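Glucose import ATP-binding protein GlcV (Sulfolobus solfataricus, PDB 1OXX) hydrolyses ATP to power glucose uptake, serving as the energy-coupling subunit of the GlcSTUV ABC transporter. Local coordinates at residues K282-V287 against L339-K344. The protein carries 1 engineered substitution. Sequence-based numbering, arbitrary orientation.
Sequences KLSKDV and LVYVRK
Tyr-341 runs past Lys-282 and Ser-284 to Val-287. Its CB starts 3.5 Å from Lys-282 O. With CG anti to the carbonyl carbon (chi1 -74°), the ring is sent along the neighbouring strand, and chi2 of 86° presents one edge to it. Along that edge, CD1 is 4.0 Å from Lys-282 O. CE1 is 3.5 Å from Ser-284 OG, which lies in the ring plane in one of the two Ser-284 conformers. At the tip, OH comes within 3.2 Å of Val-287 CA and hydrogen-bonds to Ile-288 N. A leucine in place of Tyr-341 would probably leave Ile-288 N without its hydroxyl partner and open a gap beside Val-287.

The two strands pair antiparallel at the edge of a sheet in the C-terminal domain, far from the ATP site. The sequence family of this domain is placed in the OB clan. Strand 281-284 is outermost, and strand 294-307 flanks 337-342 across from it. Lys-282 with Tyr-341 and Ser-284 with Leu-339 are hydrogen-bonded pairs, each closed by two backbone hydrogen bonds. Leu-283 with Val-340 is the non-hydrogen-bonded pair between them. On its face, Leu-283 CD2 meets Val-340 CG2 at 4.1 Å, and both side chains touch Ile-315.

In the same Ser-284 conformer, OG donates to Asp-286 O, 2.7 Å away, tying the strand end to the turn. Leu-339 CD1 packs against the turn at Val-287, 3.6 Å from Val-287 N and 3.9 Å from Val-287 CG1.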
# COMPACT_ATOMS: atom_id res chain seq x y z
N LYS A 282 -8.25 -12.20 22.09
CA LYS A 282 -7.71 -12.08 23.45
C LYS A 282 -7.71 -13.46 24.07
O LYS A 282 -8.65 -14.22 23.87
CB LYS A 282 -8.54 -11.12 24.30
CG LYS A 282 -8.04 -10.93 25.71
CD LYS A 282 -8.83 -9.82 26.45
CE LYS A 282 -8.45 -9.71 27.91
NZ LYS A 282 -7.09 -9.13 28.08
N LEU A 283 -6.64 -13.80 24.79
CA LEU A 283 -6.50 -15.10 25.45
C LEU A 283 -6.50 -14.98 26.97
O LEU A 283 -6.04 -13.97 27.53
CB LEU A 283 -5.18 -15.74 25.02
CG LEU A 283 -4.89 -15.78 23.52
CD1 LEU A 283 -3.51 -16.35 23.28
CD2 LEU A 283 -5.93 -16.58 22.79
N SER A 284 -7.01 -16.00 27.64
CA SER A 284 -7.01 -16.03 29.11
C SER A 284 -6.99 -17.46 29.61
O SER A 284 -7.24 -18.38 28.86
CB SER A 284 -8.24 -15.36 29.72
OG SER A 284 -9.31 -16.16 29.24
N LYS A 285 -6.69 -17.65 30.88
CA LYS A 285 -6.75 -19.00 31.43
C LYS A 285 -8.09 -19.30 32.08
O LYS A 285 -8.43 -20.47 32.27
CB LYS A 285 -5.65 -19.21 32.47
CG LYS A 285 -4.27 -19.18 31.90
CD LYS A 285 -3.98 -20.45 31.12
CE LYS A 285 -3.92 -21.66 32.04
NZ LYS A 285 -3.58 -22.91 31.30
N ASP A 286 -8.83 -18.26 32.43
CA ASP A 286 -10.16 -18.41 33.02
C ASP A 286 -10.98 -17.31 32.41
O ASP A 286 -10.45 -16.46 31.69
CB ASP A 286 -10.12 -18.31 34.55
CG ASP A 286 -11.33 -18.94 35.23
OD1 ASP A 286 -12.35 -19.23 34.56
OD2 ASP A 286 -11.35 -19.20 36.47
N VAL A 287 -12.29 -17.31 32.64
CA VAL A 287 -13.15 -16.31 32.05
C VAL A 287 -12.77 -14.91 32.54
O VAL A 287 -12.33 -14.70 33.68
CB VAL A 287 -14.65 -16.59 32.31
CG1 VAL A 287 -15.06 -17.94 31.72
CG2 VAL A 287 -14.97 -16.52 33.80
N LEU A 339 -8.49 -19.98 27.06
CA LEU A 339 -9.77 -19.60 26.51
C LEU A 339 -9.51 -18.55 25.44
O LEU A 339 -8.62 -17.72 25.59
CB LEU A 339 -10.68 -19.02 27.59
CG LEU A 339 -11.00 -19.96 28.75
CD1 LEU A 339 -12.02 -19.29 29.65
CD2 LEU A 339 -11.51 -21.30 28.22
N VAL A 340 -10.29 -18.59 24.36
CA VAL A 340 -10.14 -17.69 23.22
C VAL A 340 -11.36 -16.80 23.09
O VAL A 340 -12.49 -17.27 23.02
CB VAL A 340 -9.96 -18.48 21.92
CG1 VAL A 340 -9.72 -17.54 20.75
CG2 VAL A 340 -8.80 -19.46 22.06
N TYR A 341 -11.11 -15.49 23.12
CA TYR A 341 -12.14 -14.49 22.99
C TYR A 341 -11.87 -13.70 21.72
O TYR A 341 -10.72 -13.53 21.31
CB TYR A 341 -12.08 -13.48 24.14
CG TYR A 341 -12.57 -13.97 25.47
CD1 TYR A 341 -11.73 -14.66 26.34
CD2 TYR A 341 -13.87 -13.71 25.87
CE1 TYR A 341 -12.20 -15.09 27.58
CE2 TYR A 341 -14.35 -14.15 27.09
CZ TYR A 341 -13.51 -14.82 27.95
OH TYR A 341 -13.98 -15.24 29.17
N VAL A 342 -12.94 -13.22 21.09
CA VAL A 342 -12.79 -12.33 19.96
C VAL A 342 -13.75 -11.15 20.07
O VAL A 342 -14.66 -11.15 20.89
CB VAL A 342 -13.04 -13.04 18.61
CG1 VAL A 342 -12.11 -14.25 18.41
CG2 VAL A 342 -14.51 -13.49 18.49
N ARG A 343 -13.53 -10.14 19.24
CA ARG A 343 -14.49 -9.06 19.07
C ARG A 343 -15.55 -9.54 18.09
O ARG A 343 -15.27 -9.73 16.90
CB ARG A 343 -13.80 -7.83 18.48
CG ARG A 343 -12.71 -7.30 19.34
CD ARG A 343 -13.21 -6.66 20.60
NE ARG A 343 -12.21 -5.79 21.23
CZ ARG A 343 -12.30 -5.37 22.47
NH1 ARG A 343 -13.33 -5.72 23.21
NH2 ARG A 343 -11.35 -4.59 22.98
N LYS A 344 -16.77 -9.75 18.57
CA LYS A 344 -17.83 -10.29 17.73
C LYS A 344 -18.06 -9.54 16.42
O LYS A 344 -18.21 -10.16 15.36
CB LYS A 344 -19.13 -10.34 18.51
CG LYS A 344 -20.30 -10.92 17.73
CD LYS A 344 -21.55 -10.89 18.61
CE LYS A 344 -22.80 -11.34 17.86
NZ LYS A 344 -22.92 -12.82 17.79